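Local coordinates for protein hydrolase (Burkholderia cenocepacia, PDB 4QKU) that probably acts as a fumarylacetoacetase, a metal-dependent hydrolase that splits fumarylacetoacetate into fumarate and acetoacetate in the last step of phenylalanine and tyrosine breakdown, at residues B[23-28]-B[58-63]; B[223-228]-B[251-256]; B[258-263]-B[274-279]. All coordinates share one frame; numbering follows the deposited sequence.

Interaction 1 of 3, residues B[23-28]-B[58-63]; sequences RKSWIE and VALGDQ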
ATOM      1  N   ARG B  23     -34.755 -19.077  10.877  1.00 26.25           N
ATOM      2  CA  ARG B  23     -34.893 -18.990   9.441  1.00 25.35           C
ATOM      3  C   ARG B  23     -34.096 -20.112   8.759  1.00 23.66           C
ATOM      4  O   ARG B  23     -33.007 -20.506   9.206  1.00 22.81           O
ATOM      5  CB  ARG B  23     -34.465 -17.593   8.950  1.00 24.98           C
ATOM      6  CG  ARG B  23     -34.954 -17.277   7.558  1.00 25.29           C
ATOM      7  CD  ARG B  23     -34.858 -15.800   7.246  1.00 25.45           C
ATOM      8  NE  ARG B  23     -35.924 -15.023   7.873  1.00 26.59           N
ATOM      9  CZ  ARG B  23     -36.172 -13.738   7.618  1.00 27.67           C
ATOM     10  NH1 ARG B  23     -35.434 -13.045   6.739  1.00 28.16           N
ATOM     11  NH2 ARG B  23     -37.151 -13.114   8.252  1.00 28.18           N
ATOM     12  N   LYS B  24     -34.654 -20.623   7.664  1.00 22.87           N
ATOM     13  CA  LYS B  24     -34.048 -21.726   6.896  1.00 21.77           C
ATOM     14  C   LYS B  24     -34.269 -21.490   5.414  1.00 21.30           C
ATOM     15  O   LYS B  24     -35.193 -20.762   5.028  1.00 21.22           O
ATOM     16  CB  LYS B  24     -34.690 -23.078   7.290  1.00 21.97           C
ATOM     17  CG  LYS B  24     -34.581 -23.452   8.758  1.00 21.88           C
ATOM     18  CD  LYS B  24     -33.140 -23.749   9.161  1.00 21.49           C
ATOM     19  CE  LYS B  24     -32.915 -23.431  10.625  1.00 21.47           C
ATOM     20  NZ  LYS B  24     -31.494 -23.592  11.002  1.00 20.96           N
ATOM     21  N   SER B  25     -33.465 -22.170   4.590  1.00 20.91           N
ATOM     22  CA  SER B  25     -33.578 -22.091   3.141  1.00 20.49           C
ATOM     23  C   SER B  25     -34.127 -23.357   2.467  1.00 20.52           C
ATOM     24  O   SER B  25     -34.019 -24.474   2.996  1.00 20.16           O
ATOM     25  CB  SER B  25     -32.219 -21.763   2.557  1.00 20.27           C
ATOM     26  OG  SER B  25     -32.336 -21.393   1.194  1.00 21.03           O
ATOM     27  N   TRP B  26     -34.723 -23.160   1.290  1.00 20.29           N
ATOM     28  CA  TRP B  26     -35.103 -24.279   0.411  1.00 20.65           C
ATOM     29  C   TRP B  26     -33.858 -24.850  -0.341  1.00 20.62           C
ATOM     30  O   TRP B  26     -33.926 -25.918  -0.971  1.00 20.88           O
ATOM     31  CB  TRP B  26     -36.205 -23.883  -0.578  1.00 20.51           C
ATOM     32  CG  TRP B  26     -35.989 -22.582  -1.295  1.00 19.81           C
ATOM     33  CD1 TRP B  26     -36.540 -21.372  -0.988  1.00 19.57           C
ATOM     34  CD2 TRP B  26     -35.182 -22.363  -2.444  1.00 19.16           C
ATOM     35  NE1 TRP B  26     -36.127 -20.414  -1.874  1.00 19.02           N
ATOM     36  CE2 TRP B  26     -35.288 -20.997  -2.781  1.00 18.74           C
ATOM     37  CE3 TRP B  26     -34.388 -23.188  -3.234  1.00 19.04           C
ATOM     38  CZ2 TRP B  26     -34.633 -20.445  -3.866  1.00 18.39           C
ATOM     39  CZ3 TRP B  26     -33.725 -22.618  -4.330  1.00 18.60           C
ATOM     40  CH2 TRP B  26     -33.856 -21.271  -4.626  1.00 18.20           C
ATOM     41  N   ILE B  27     -32.735 -24.155  -0.236  1.00 20.09           N
ATOM     42  CA  ILE B  27     -31.445 -24.761  -0.512  1.00 20.32           C
ATOM     43  C   ILE B  27     -31.048 -25.510   0.739  1.00 20.74           C
ATOM     44  O   ILE B  27     -30.513 -24.926   1.697  1.00 20.38           O
ATOM     45  CB  ILE B  27     -30.403 -23.697  -0.905  1.00 20.08           C
ATOM     46  CG1 ILE B  27     -30.802 -23.139  -2.264  1.00 20.44           C
ATOM     47  CG2 ILE B  27     -29.006 -24.282  -0.977  1.00 19.66           C
ATOM     48  CD1 ILE B  27     -30.189 -21.809  -2.562  1.00 20.41           C
ATOM     49  N   GLU B  28     -31.309 -26.815   0.708  1.00 21.51           N
ATOM     50  CA  GLU B  28     -31.246 -27.661   1.888  1.00 22.21           C
ATOM     51  C   GLU B  28     -29.857 -27.775   2.517  1.00 21.54           C
ATOM     52  O   GLU B  28     -29.733 -27.917   3.724  1.00 20.99           O
ATOM     53  CB  GLU B  28     -31.783 -29.076   1.569  1.00 23.67           C
ATOM     54  CG  GLU B  28     -32.101 -29.913   2.817  1.00 24.71           C
ATOM     55  CD  GLU B  28     -33.138 -29.261   3.738  1.00 25.44           C
ATOM     56  OE1 GLU B  28     -34.226 -28.817   3.233  1.00 27.17           O
ATOM     57  OE2 GLU B  28     -32.890 -29.207   4.969  1.00 25.60           O
ATOM     58  N   VAL B  58     -22.889 -14.642  -3.859  1.00 15.22           N
ATOM     59  CA  VAL B  58     -23.170 -14.830  -2.417  1.00 14.64           C
ATOM     60  C   VAL B  58     -23.308 -16.333  -2.152  1.00 14.85           C
ATOM     61  O   VAL B  58     -24.007 -17.048  -2.884  1.00 14.58           O
ATOM     62  CB  VAL B  58     -24.435 -14.099  -1.986  1.00 14.88           C
ATOM     63  CG1 VAL B  58     -24.888 -14.532  -0.586  1.00 15.22           C
ATOM     64  CG2 VAL B  58     -24.224 -12.601  -2.013  1.00 14.76           C
ATOM     65  N   ALA B  59     -22.583 -16.809  -1.143  1.00 14.52           N
ATOM     66  CA  ALA B  59     -22.562 -18.212  -0.801  1.00 14.74           C
ATOM     67  C   ALA B  59     -23.808 -18.548  -0.027  1.00 15.20           C
ATOM     68  O   ALA B  59     -24.233 -17.785   0.836  1.00 15.52           O
ATOM     69  CB  ALA B  59     -21.345 -18.530   0.058  1.00 14.51           C
ATOM     70  N   LEU B  60     -24.387 -19.701  -0.331  1.00 15.75           N
ATOM     71  CA  LEU B  60     -25.518 -20.221   0.414  1.00 16.21           C
ATOM     72  C   LEU B  60     -25.487 -21.741   0.253  1.00 17.13           C
ATOM     73  O   LEU B  60     -25.540 -22.255  -0.871  1.00 16.90           O
ATOM     74  CB  LEU B  60     -26.829 -19.629  -0.134  1.00 16.15           C
ATOM     75  CG  LEU B  60     -28.094 -19.935   0.654  1.00 16.23           C
ATOM     76  CD1 LEU B  60     -27.989 -19.506   2.109  1.00 16.18           C
ATOM     77  CD2 LEU B  60     -29.301 -19.280   0.016  1.00 16.38           C
ATOM     78  N   GLY B  61     -25.425 -22.459   1.376  1.00 18.18           N
ATOM     79  CA  GLY B  61     -25.262 -23.911   1.339  1.00 18.75           C
ATOM     80  C   GLY B  61     -24.020 -24.225   0.522  1.00 18.89           C
ATOM     81  O   GLY B  61     -22.970 -23.618   0.725  1.00 18.32           O
ATOM     82  N   ASP B  62     -24.149 -25.151  -0.418  1.00 19.89           N
ATOM     83  CA  ASP B  62     -23.028 -25.554  -1.268  1.00 20.44           C
ATOM     84  C   ASP B  62     -23.098 -24.854  -2.626  1.00 20.37           C
ATOM     85  O   ASP B  62     -22.435 -25.266  -3.565  1.00 20.89           O
ATOM     86  CB  ASP B  62     -22.993 -27.096  -1.428  1.00 21.28           C
ATOM     87  CG  ASP B  62     -24.174 -27.655  -2.236  1.00 22.51           C
ATOM     88  OD1 ASP B  62     -25.021 -26.885  -2.743  1.00 23.10           O
ATOM     89  OD2 ASP B  62     -24.261 -28.898  -2.384  1.00 24.03           O
ATOM     90  N   GLN B  63     -23.934 -23.819  -2.717  1.00 20.07           N
ATOM     91  CA  GLN B  63     -24.198 -23.091  -3.947  1.00 19.72           C
ATOM     92  C   GLN B  63     -23.660 -21.667  -3.862  1.00 18.65           C
ATOM     93  O   GLN B  63     -23.260 -21.208  -2.792  1.00 18.02           O
ATOM     94  CB  GLN B  63     -25.714 -22.974  -4.162  1.00 20.44           C
ATOM     95  CG  GLN B  63     -26.456 -24.271  -4.320  1.00 21.20           C
ATOM     96  CD  GLN B  63     -26.072 -24.968  -5.606  1.00 21.83           C
ATOM     97  OE1 GLN B  63     -26.281 -24.445  -6.701  1.00 21.43           O
ATOM     98  NE2 GLN B  63     -25.518 -26.178  -5.481  1.00 22.36           N
TER
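Ile27 packs against Leu60 at the centre of this contact. Methyl meets methyl: Ile27 CD1 lies 3.7 Å from Leu60 CD2, and the two side chains cross at a slant. Leu60 CG stands anti to the backbone N (chi1 -172°), which carries its CD2 methyl out to the 23-28 loop. The same methyl touches Ser25, with Leu60 CD2 3.9 Å from Ser25 OG. Ile27 N donates to Ser25 OG at 3.1 Å, closing an ST turn, and the hydroxyl is also hydrogen-bonded to Phe112 O outside the loop. The serine therefore offers a bonded oxygen to an apolar neighbour.

This buried side contrasts with the looser end near Gln63. There Ile27 CG2 reaches Gly61 CA at 4.4 Å and Gln63 CG at 4.2 Å, van der Waals contacts only. No hydrogen bond joins the two segments. Beyond them Asp62 is exposed to solvent. Gln63 folds back toward it, and Gln63 NE2 donates to Asp62 OD1 at 2.9 Å. The donor comes from above the carboxylate plane, while the oxygen lies close to the amide plane.

Around the contact, Leu130 of strand 130-132 touches both Ile27 and Gln63, and Phe112 touches Ile27. Leu60 and Gln63 are joined by two backbone bonds, Leu60 N to Gln63 O and Gln63 N to Leu60 O. They enclose a type II' turn with Gly61 at its second position. This is a tight two-residue beta hairpin, joining strands 55-60 and 63-66 of the antiparallel sheet in the N-terminal part of the chain, with the earlier loop packed against its turn.

Interaction 2 of 3, residues B[223-228]-B[251-256]; sequences LETGFI and MVLLND. With NA (sodium ion), chain H.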
ATOM      1  N   LEU B 223      -1.862 -16.492  11.842  1.00 14.37           N
ATOM      2  CA  LEU B 223      -3.320 -16.471  11.970  1.00 13.62           C
ATOM      3  C   LEU B 223      -3.866 -15.071  12.340  1.00 12.79           C
ATOM      4  O   LEU B 223      -3.531 -14.522  13.373  1.00 12.24           O
ATOM      5  CB  LEU B 223      -3.786 -17.479  13.021  1.00 13.75           C
ATOM      6  CG  LEU B 223      -5.256 -17.414  13.457  1.00 13.63           C
ATOM      7  CD1 LEU B 223      -6.214 -17.685  12.307  1.00 13.41           C
ATOM      8  CD2 LEU B 223      -5.459 -18.423  14.570  1.00 14.21           C
ATOM      9  N   GLU B 224      -4.697 -14.527  11.464  1.00 12.43           N
ATOM     10  CA  GLU B 224      -5.258 -13.207  11.626  1.00 12.76           C
ATOM     11  C   GLU B 224      -6.613 -13.175  10.970  1.00 12.59           C
ATOM     12  O   GLU B 224      -6.972 -14.088  10.212  1.00 12.34           O
ATOM     13  CB  GLU B 224      -4.398 -12.112  10.918  1.00 13.03           C
ATOM     14  CG  GLU B 224      -2.897 -12.139  11.178  1.00 13.58           C
ATOM     15  CD  GLU B 224      -2.196 -10.877  10.710  1.00 14.42           C
ATOM     16  OE1 GLU B 224      -2.866  -9.824  10.563  1.00 14.58           O
ATOM     17  OE2 GLU B 224      -0.950 -10.910  10.528  1.00 15.40           O
ATOM     18  N   THR B 225      -7.350 -12.120  11.274  1.00 12.47           N
ATOM     19  CA  THR B 225      -8.478 -11.714  10.465  1.00 13.12           C
ATOM     20  C   THR B 225      -8.209 -10.310   9.936  1.00 13.51           C
ATOM     21  O   THR B 225      -7.386  -9.553  10.461  1.00 13.17           O
ATOM     22  CB  THR B 225      -9.789 -11.594  11.282  1.00 13.55           C
ATOM     23  OG1 THR B 225      -9.647 -10.542  12.236  1.00 13.82           O
ATOM     24  CG2 THR B 225     -10.156 -12.903  12.014  1.00 13.74           C
ATOM     25  N   GLY B 226      -8.906  -9.965   8.873  1.00 14.19           N
ATOM     26  CA  GLY B 226      -8.764  -8.646   8.317  1.00 14.30           C
ATOM     27  C   GLY B 226     -10.123  -8.129   8.000  1.00 14.48           C
ATOM     28  O   GLY B 226     -11.003  -8.894   7.628  1.00 14.38           O
ATOM     29  N   PHE B 227     -10.320  -6.830   8.169  1.00 14.77           N
ATOM     30  CA  PHE B 227     -11.594  -6.272   7.781  1.00 15.08           C
ATOM     31  C   PHE B 227     -11.461  -5.437   6.500  1.00 14.85           C
ATOM     32  O   PHE B 227     -10.397  -4.919   6.186  1.00 15.23           O
ATOM     33  CB  PHE B 227     -12.300  -5.549   8.951  1.00 15.54           C
ATOM     34  CG  PHE B 227     -11.559  -4.365   9.519  1.00 15.75           C
ATOM     35  CD1 PHE B 227     -11.715  -3.109   8.961  1.00 16.15           C
ATOM     36  CD2 PHE B 227     -10.767  -4.500  10.661  1.00 15.90           C
ATOM     37  CE1 PHE B 227     -11.069  -2.004   9.496  1.00 16.59           C
ATOM     38  CE2 PHE B 227     -10.117  -3.407  11.208  1.00 16.46           C
ATOM     39  CZ  PHE B 227     -10.263  -2.152  10.618  1.00 16.69           C
ATOM     40  N   ILE B 228     -12.562  -5.367   5.763  1.00 14.26           N
ATOM     41  CA  ILE B 228     -12.650  -4.642   4.535  1.00 13.84           C
ATOM     42  C   ILE B 228     -13.400  -3.348   4.803  1.00 14.16           C
ATOM     43  O   ILE B 228     -14.517  -3.340   5.312  1.00 14.46           O
ATOM     44  CB  ILE B 228     -13.444  -5.450   3.507  1.00 13.83           C
ATOM     45  CG1 ILE B 228     -12.856  -6.869   3.330  1.00 13.55           C
ATOM     46  CG2 ILE B 228     -13.534  -4.720   2.180  1.00 13.77           C
ATOM     47  CD1 ILE B 228     -11.386  -6.923   3.011  1.00 13.29           C
ATOM     48  N   MET B 251     -15.508  -8.945   7.110  1.00 17.36           N
ATOM     49  CA  MET B 251     -14.277  -9.568   7.575  1.00 17.87           C
ATOM     50  C   MET B 251     -13.933 -10.789   6.732  1.00 17.10           C
ATOM     51  O   MET B 251     -14.796 -11.382   6.084  1.00 17.65           O
ATOM     52  CB  MET B 251     -14.415 -10.023   9.023  1.00 19.27           C
ATOM     53  CG  MET B 251     -14.499  -8.917  10.058  1.00 20.75           C
ATOM     54  SD  MET B 251     -14.500  -9.518  11.784  1.00 22.42           S
ATOM     55  CE  MET B 251     -13.005 -10.498  11.808  1.00 21.44           C
ATOM     56  N   VAL B 252     -12.657 -11.138   6.756  1.00 15.66           N
ATOM     57  CA  VAL B 252     -12.135 -12.324   6.110  1.00 14.96           C
ATOM     58  C   VAL B 252     -11.053 -12.912   7.002  1.00 14.54           C
ATOM     59  O   VAL B 252     -10.579 -12.252   7.945  1.00 13.83           O
ATOM     60  CB  VAL B 252     -11.496 -12.007   4.729  1.00 15.22           C
ATOM     61  CG1 VAL B 252     -12.545 -11.541   3.719  1.00 15.55           C
ATOM     62  CG2 VAL B 252     -10.373 -10.989   4.842  1.00 14.62           C
ATOM     63  N   LEU B 253     -10.615 -14.120   6.669  1.00 14.04           N
ATOM     64  CA  LEU B 253      -9.471 -14.712   7.344  1.00 14.18           C
ATOM     65  C   LEU B 253      -8.243 -14.284   6.587  1.00 14.61           C
ATOM     66  O   LEU B 253      -8.292 -14.062   5.366  1.00 14.84           O
ATOM     67  CB  LEU B 253      -9.562 -16.230   7.352  1.00 14.31           C
ATOM     68  CG  LEU B 253     -10.842 -16.794   7.958  1.00 14.17           C
ATOM     69  CD1 LEU B 253     -10.902 -18.294   7.755  1.00 14.42           C
ATOM     70  CD2 LEU B 253     -10.911 -16.472   9.423  1.00 14.23           C
ATOM     71  N   LEU B 254      -7.124 -14.197   7.298  1.00 14.92           N
ATOM     72  CA  LEU B 254      -5.910 -13.612   6.743  1.00 14.43           C
ATOM     73  C   LEU B 254      -4.677 -14.355   7.258  1.00 14.09           C
ATOM     74  O   LEU B 254      -4.443 -14.407   8.449  1.00 13.56           O
ATOM     75  CB  LEU B 254      -5.847 -12.130   7.103  1.00 14.52           C
ATOM     76  CG  LEU B 254      -4.735 -11.249   6.475  1.00 14.93           C
ATOM     77  CD1 LEU B 254      -5.168  -9.795   6.460  1.00 14.82           C
ATOM     78  CD2 LEU B 254      -3.419 -11.344   7.227  1.00 15.37           C
ATOM     79  N   ASN B 255      -3.920 -14.943   6.328  1.00 14.08           N
ATOM     80  CA  ASN B 255      -2.694 -15.594   6.640  1.00 14.18           C
ATOM     81  C   ASN B 255      -1.584 -14.690   6.187  1.00 14.49           C
ATOM     82  O   ASN B 255      -1.341 -14.538   4.994  1.00 13.80           O
ATOM     83  CB  ASN B 255      -2.594 -16.948   5.942  1.00 14.17           C
ATOM     84  CG  ASN B 255      -1.385 -17.745   6.403  1.00 14.25           C
ATOM     85  OD1 ASN B 255      -0.514 -17.231   7.125  1.00 14.17           O
ATOM     86  ND2 ASN B 255      -1.322 -19.007   5.993  1.00 14.33           N
ATOM     87  N   ASP B 256      -0.904 -14.086   7.157  1.00 15.32           N
ATOM     88  CA  ASP B 256       0.195 -13.199   6.847  1.00 15.49           C
ATOM     89  C   ASP B 256       1.471 -13.996   6.856  1.00 15.85           C
ATOM     90  O   ASP B 256       2.236 -13.953   7.827  1.00 15.98           O
ATOM     91  CB  ASP B 256       0.307 -12.033   7.811  1.00 15.83           C
ATOM     92  CG  ASP B 256       1.440 -11.074   7.421  1.00 16.27           C
ATOM     93  OD1 ASP B 256       1.852 -11.083   6.236  1.00 16.89           O
ATOM     94  OD2 ASP B 256       1.947 -10.345   8.290  1.00 16.41           O
TER
HETATM   95 NA    NA H 501       2.797 -12.058   4.273  1.00 15.60          NA
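Glu224 and Leu254 face each other as a hydrogen-bonded antiparallel pair. Leu254 N donates to Glu224 O at 2.9 Å, from well above the carbonyl plane. The return bond from Glu224 N to Leu254 O is weak, bent to 124°. The next such pair is straighter: Gly226 N gives to Val252 O at 3.0 Å with an angle of 165°, and Val252 N gives to Gly226 O.

The side chains of Glu224 and Leu254 run side by side on one face of the sheet. Leu254 CD2 lies against the carboxylate, 3.7 Å from Glu224 OE1. Asp256 lies on the same side, with Glu224 OE2 3.2 Å from Asp256 CB. The two carboxylates are turned nearly perpendicular, 82° apart, with Glu224 OE2 3.7 Å from Asp256 OD2. Lys276 NZ makes a salt bridge with Asp256 OD2, which probably offsets the closeness of the acids. Asp256 OD1 binds the sodium ion at 2.4 Å. The backbone oxygens of Trp257, Lys276 and Ala279 and the Thr280 hydroxyl complete that site.

Further along, Met251 bends at its last torsion and brings its methyl back to Thr225, where Met251 CE sits 3.4 Å from Thr225 OG1. Gly226 has no side chain, which lets Leu254 and Val252 lie close over the strand there.

Gly372 N, outside the pair, donates to Glu224 OE1 and helps to place that carboxylate; Asp149, another acid, lies close by. Glu224, Asp149 and Asp256 are predicted calcium ligands, so this strand pair probably carries part of the catalytic metal site.

In the mixed sheet, strand 219-229 lies between 368-370 and 248-259, and strand 280-288 follows beyond 248-259. Strands 317-327 and 424-436 pack against the face bearing Leu223 and Met251, and Leu253 also reaches them.

Interaction 3 of 3, residues B[258-263]-B[274-279]; sequences SARDIQ and NSKGFA. With NA (sodium ion), chain H; SO4 (sulfate ion), chain J.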
ATOM      1  N   SER B 258       4.993 -15.311   6.782  1.00 16.71           N
ATOM      2  CA  SER B 258       6.173 -14.615   7.296  1.00 17.01           C
ATOM      3  C   SER B 258       7.432 -15.471   7.166  1.00 17.68           C
ATOM      4  O   SER B 258       7.401 -16.663   7.481  1.00 18.11           O
ATOM      5  CB  SER B 258       5.951 -14.311   8.758  1.00 16.94           C
ATOM      6  OG  SER B 258       4.757 -13.578   8.953  1.00 17.11           O
ATOM      7  N   ALA B 259       8.524 -14.890   6.678  1.00 17.75           N
ATOM      8  CA  ALA B 259       9.811 -15.573   6.677  1.00 18.97           C
ATOM      9  C   ALA B 259      10.641 -15.076   7.852  1.00 19.55           C
ATOM     10  O   ALA B 259      11.206 -13.987   7.790  1.00 20.40           O
ATOM     11  CB  ALA B 259      10.534 -15.326   5.371  1.00 19.28           C
ATOM     12  N   ARG B 260      10.724 -15.869   8.915  1.00 19.89           N
ATOM     13  CA  ARG B 260      11.250 -15.372  10.195  1.00 20.04           C
ATOM     14  C   ARG B 260      12.726 -15.097  10.196  1.00 20.69           C
ATOM     15  O   ARG B 260      13.174 -14.171  10.887  1.00 21.51           O
ATOM     16  CB  ARG B 260      10.969 -16.337  11.338  1.00 20.12           C
ATOM     17  CG  ARG B 260       9.518 -16.738  11.472  1.00 19.75           C
ATOM     18  CD  ARG B 260       8.641 -15.534  11.611  1.00 19.39           C
ATOM     19  NE  ARG B 260       7.317 -15.834  12.141  1.00 19.21           N
ATOM     20  CZ  ARG B 260       6.427 -14.892  12.423  1.00 18.94           C
ATOM     21  NH1 ARG B 260       6.733 -13.631  12.200  1.00 18.42           N
ATOM     22  NH2 ARG B 260       5.237 -15.202  12.919  1.00 19.40           N
ATOM     23  N   ASP B 261      13.486 -15.847   9.411  1.00 21.45           N
ATOM     24  CA  ASP B 261      14.938 -15.623   9.362  1.00 22.57           C
ATOM     25  C   ASP B 261      15.290 -14.366   8.573  1.00 22.70           C
ATOM     26  O   ASP B 261      16.220 -13.631   8.935  1.00 23.36           O
ATOM     27  CB  ASP B 261      15.725 -16.849   8.856  1.00 23.49           C
ATOM     28  CG  ASP B 261      15.032 -17.623   7.738  1.00 24.23           C
ATOM     29  OD1 ASP B 261      13.907 -17.284   7.289  1.00 24.24           O
ATOM     30  OD2 ASP B 261      15.651 -18.621   7.293  1.00 25.84           O
ATOM     31  N   ILE B 262      14.526 -14.114   7.512  1.00 22.54           N
ATOM     32  CA  ILE B 262      14.648 -12.907   6.711  1.00 22.60           C
ATOM     33  C   ILE B 262      14.265 -11.686   7.542  1.00 22.26           C
ATOM     34  O   ILE B 262      14.922 -10.641   7.486  1.00 22.43           O
ATOM     35  CB  ILE B 262      13.738 -12.988   5.463  1.00 23.51           C
ATOM     36  CG1 ILE B 262      14.206 -14.125   4.522  1.00 24.69           C
ATOM     37  CG2 ILE B 262      13.738 -11.657   4.712  1.00 24.30           C
ATOM     38  CD1 ILE B 262      13.298 -14.406   3.331  1.00 24.85           C
ATOM     39  N   GLN B 263      13.190 -11.840   8.306  1.00 21.62           N
ATOM     40  CA  GLN B 263      12.625 -10.779   9.118  1.00 21.12           C
ATOM     41  C   GLN B 263      13.594 -10.267  10.198  1.00 21.56           C
ATOM     42  O   GLN B 263      13.901  -9.061  10.239  1.00 21.52           O
ATOM     43  CB  GLN B 263      11.368 -11.304   9.771  1.00 20.29           C
ATOM     44  CG  GLN B 263      10.546 -10.308  10.569  1.00 19.75           C
ATOM     45  CD  GLN B 263       9.359 -10.982  11.236  1.00 19.23           C
ATOM     46  OE1 GLN B 263       9.163 -12.193  11.082  1.00 19.41           O
ATOM     47  NE2 GLN B 263       8.569 -10.216  11.985  1.00 18.41           N
ATOM     48  N   ASN B 274      10.406  -7.315   3.208  1.00 24.33           N
ATOM     49  CA  ASN B 274      10.428  -8.509   2.342  1.00 24.74           C
ATOM     50  C   ASN B 274       9.901  -9.750   3.042  1.00 22.90           C
ATOM     51  O   ASN B 274       9.236 -10.572   2.433  1.00 22.87           O
ATOM     52  CB  ASN B 274      11.847  -8.862   1.908  1.00 26.36           C
ATOM     53  CG  ASN B 274      12.371  -7.968   0.821  1.00 27.91           C
ATOM     54  OD1 ASN B 274      11.612  -7.239   0.169  1.00 30.27           O
ATOM     55  ND2 ASN B 274      13.681  -8.012   0.611  1.00 28.05           N
ATOM     56  N   SER B 275      10.207  -9.857   4.328  1.00 21.26           N
ATOM     57  CA  SER B 275       9.842 -11.003   5.125  1.00 20.50           C
ATOM     58  C   SER B 275       8.328 -11.211   5.157  1.00 19.73           C
ATOM     59  O   SER B 275       7.907 -12.305   5.463  1.00 20.69           O
ATOM     60  CB  SER B 275      10.342 -10.875   6.558  1.00 19.95           C
ATOM     61  OG  SER B 275       9.643  -9.842   7.212  1.00 19.02           O
ATOM     62  N   LYS B 276       7.524 -10.190   4.860  1.00 18.27           N
ATOM     63  CA  LYS B 276       6.079 -10.357   4.826  1.00 17.90           C
ATOM     64  C   LYS B 276       5.438 -10.070   3.472  1.00 16.55           C
ATOM     65  O   LYS B 276       4.264 -10.356   3.276  1.00 17.23           O
ATOM     66  CB  LYS B 276       5.368  -9.463   5.883  1.00 18.91           C
ATOM     67  CG  LYS B 276       5.966  -9.425   7.294  1.00 19.61           C
ATOM     68  CD  LYS B 276       5.749 -10.701   8.082  1.00 20.68           C
ATOM     69  CE  LYS B 276       5.760 -10.458   9.581  1.00 21.66           C
ATOM     70  NZ  LYS B 276       4.384 -10.254  10.131  1.00 22.78           N
ATOM     71  N   GLY B 277       6.170  -9.485   2.544  1.00 15.52           N
ATOM     72  CA  GLY B 277       5.544  -8.931   1.352  1.00 14.44           C
ATOM     73  C   GLY B 277       5.446  -9.914   0.234  1.00 13.86           C
ATOM     74  O   GLY B 277       4.857  -9.611  -0.776  1.00 13.84           O
ATOM     75  N   PHE B 278       6.054 -11.080   0.407  1.00 13.53           N
ATOM     76  CA  PHE B 278       6.116 -12.074  -0.651  1.00 13.57           C
ATOM     77  C   PHE B 278       4.779 -12.736  -0.930  1.00 13.12           C
ATOM     78  O   PHE B 278       4.512 -13.153  -2.061  1.00 12.84           O
ATOM     79  CB  PHE B 278       7.200 -13.127  -0.363  1.00 14.14           C
ATOM     80  CG  PHE B 278       6.941 -13.974   0.843  1.00 14.27           C
ATOM     81  CD1 PHE B 278       6.183 -15.139   0.736  1.00 14.59           C
ATOM     82  CD2 PHE B 278       7.476 -13.645   2.074  1.00 14.19           C
ATOM     83  CE1 PHE B 278       5.954 -15.936   1.844  1.00 14.44           C
ATOM     84  CE2 PHE B 278       7.217 -14.424   3.182  1.00 14.16           C
ATOM     85  CZ  PHE B 278       6.489 -15.583   3.058  1.00 14.28           C
ATOM     86  N   ALA B 279       3.948 -12.808   0.109  1.00 12.46           N
ATOM     87  CA  ALA B 279       2.592 -13.298  -0.015  1.00 12.02           C
ATOM     88  C   ALA B 279       1.778 -13.126   1.274  1.00 11.53           C
ATOM     89  O   ALA B 279       2.274 -13.252   2.387  1.00 11.40           O
ATOM     90  CB  ALA B 279       2.587 -14.763  -0.441  1.00 12.44           C
TER
HETATM   91 NA    NA H 501       2.797 -12.058   4.273  1.00 15.60          NA
HETATM   92  S   SO4 J 503       5.308 -10.510  14.135  1.00 45.14           S
HETATM   93  O1  SO4 J 503       5.314  -9.032  14.064  1.00 48.59           O
HETATM   94  O2  SO4 J 503       3.939 -10.963  14.442  1.00 45.83           O
HETATM   95  O3  SO4 J 503       5.726 -11.119  12.850  1.00 44.85           O
HETATM   96  O4  SO4 J 503       6.266 -10.906  15.194  1.00 49.01           O
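This contact joins the end of a strand and the start of the helix after it to a short, weakly bonded helical turn, with Ser258 and Ala259 meeting Ser275 and Lys276 beside a sulfate and a sodium ion. A single backbone bond crosses it: Ala259 N donates to Ser275 O at 2.9 Å, in the carbonyl plane, and nearly straight at 166°. Ala259 is the N-cap residue of helix 260-266. Next to it Ser258 OG packs on the lysine chain, 3.2 Å from Lys276 CD. This hydroxyl is also hydrogen-bonded to Asp256 O. Ser275 CB presses on the helix side, 3.4 Å from Gln263 CB, and Ile262 CG2 adds to that patch. The edge of the Phe278 ring faces Ala259 N.

Three side chains meet on one sulfate oxygen. Arg260 NH1 donates to SO4 O3 at 2.8 Å, Gln263 NE2 at 3.1 Å, and Lys276 NZ bonds to it at 3.2 Å. The lysine bends at chi2 and again at its last torsion (94°), which turns NZ toward the anion; NZ also makes a salt bridge, as does Arg260, to Glu222 of strand 219-229. Gln263 is extended, and Arg260 NH1 donates onto a lone pair of Gln263 OE1 at 3.0 Å, with the oxygen in the guanidinium plane. That bond sets the amide so that NE2 faces the anion. Gln263 is a predicted substrate residue; His156, which also bonds to the sulfate, is the predicted proton acceptor. The sulfate, probably from the crystallisation liquor, is consistent with an anion-binding pocket at the predicted active site.

Lys276 O and Ala279 O also bind the sodium ion. Pro199 and Leu203 of strand 196-203 pack on Ala259, Ile262 and Phe278, and Asn274 bonds to His355 of the second subunit.

From the N terminus, interaction 1 comes first: the hairpin turn at 58-63 in the N-terminal sheet comes back against the earlier loop 23-28. Interaction 2 then closes the loop between strands 219-229 and 248-259. Interaction 3 closes a shorter loop, in which the chain leaves strand 248-259 through helix 260-266 and comes back at 274-277. The three follow in series, none nested or crossed. Interaction 1 stands apart, its centre about 24 Å from that of interaction 2 and 39 Å from that of interaction 3. Interactions 2 and 3 touch through the Asp256–Lys276 salt bridge and share the sodium ion, tying the central sheet to the sulfate pocket.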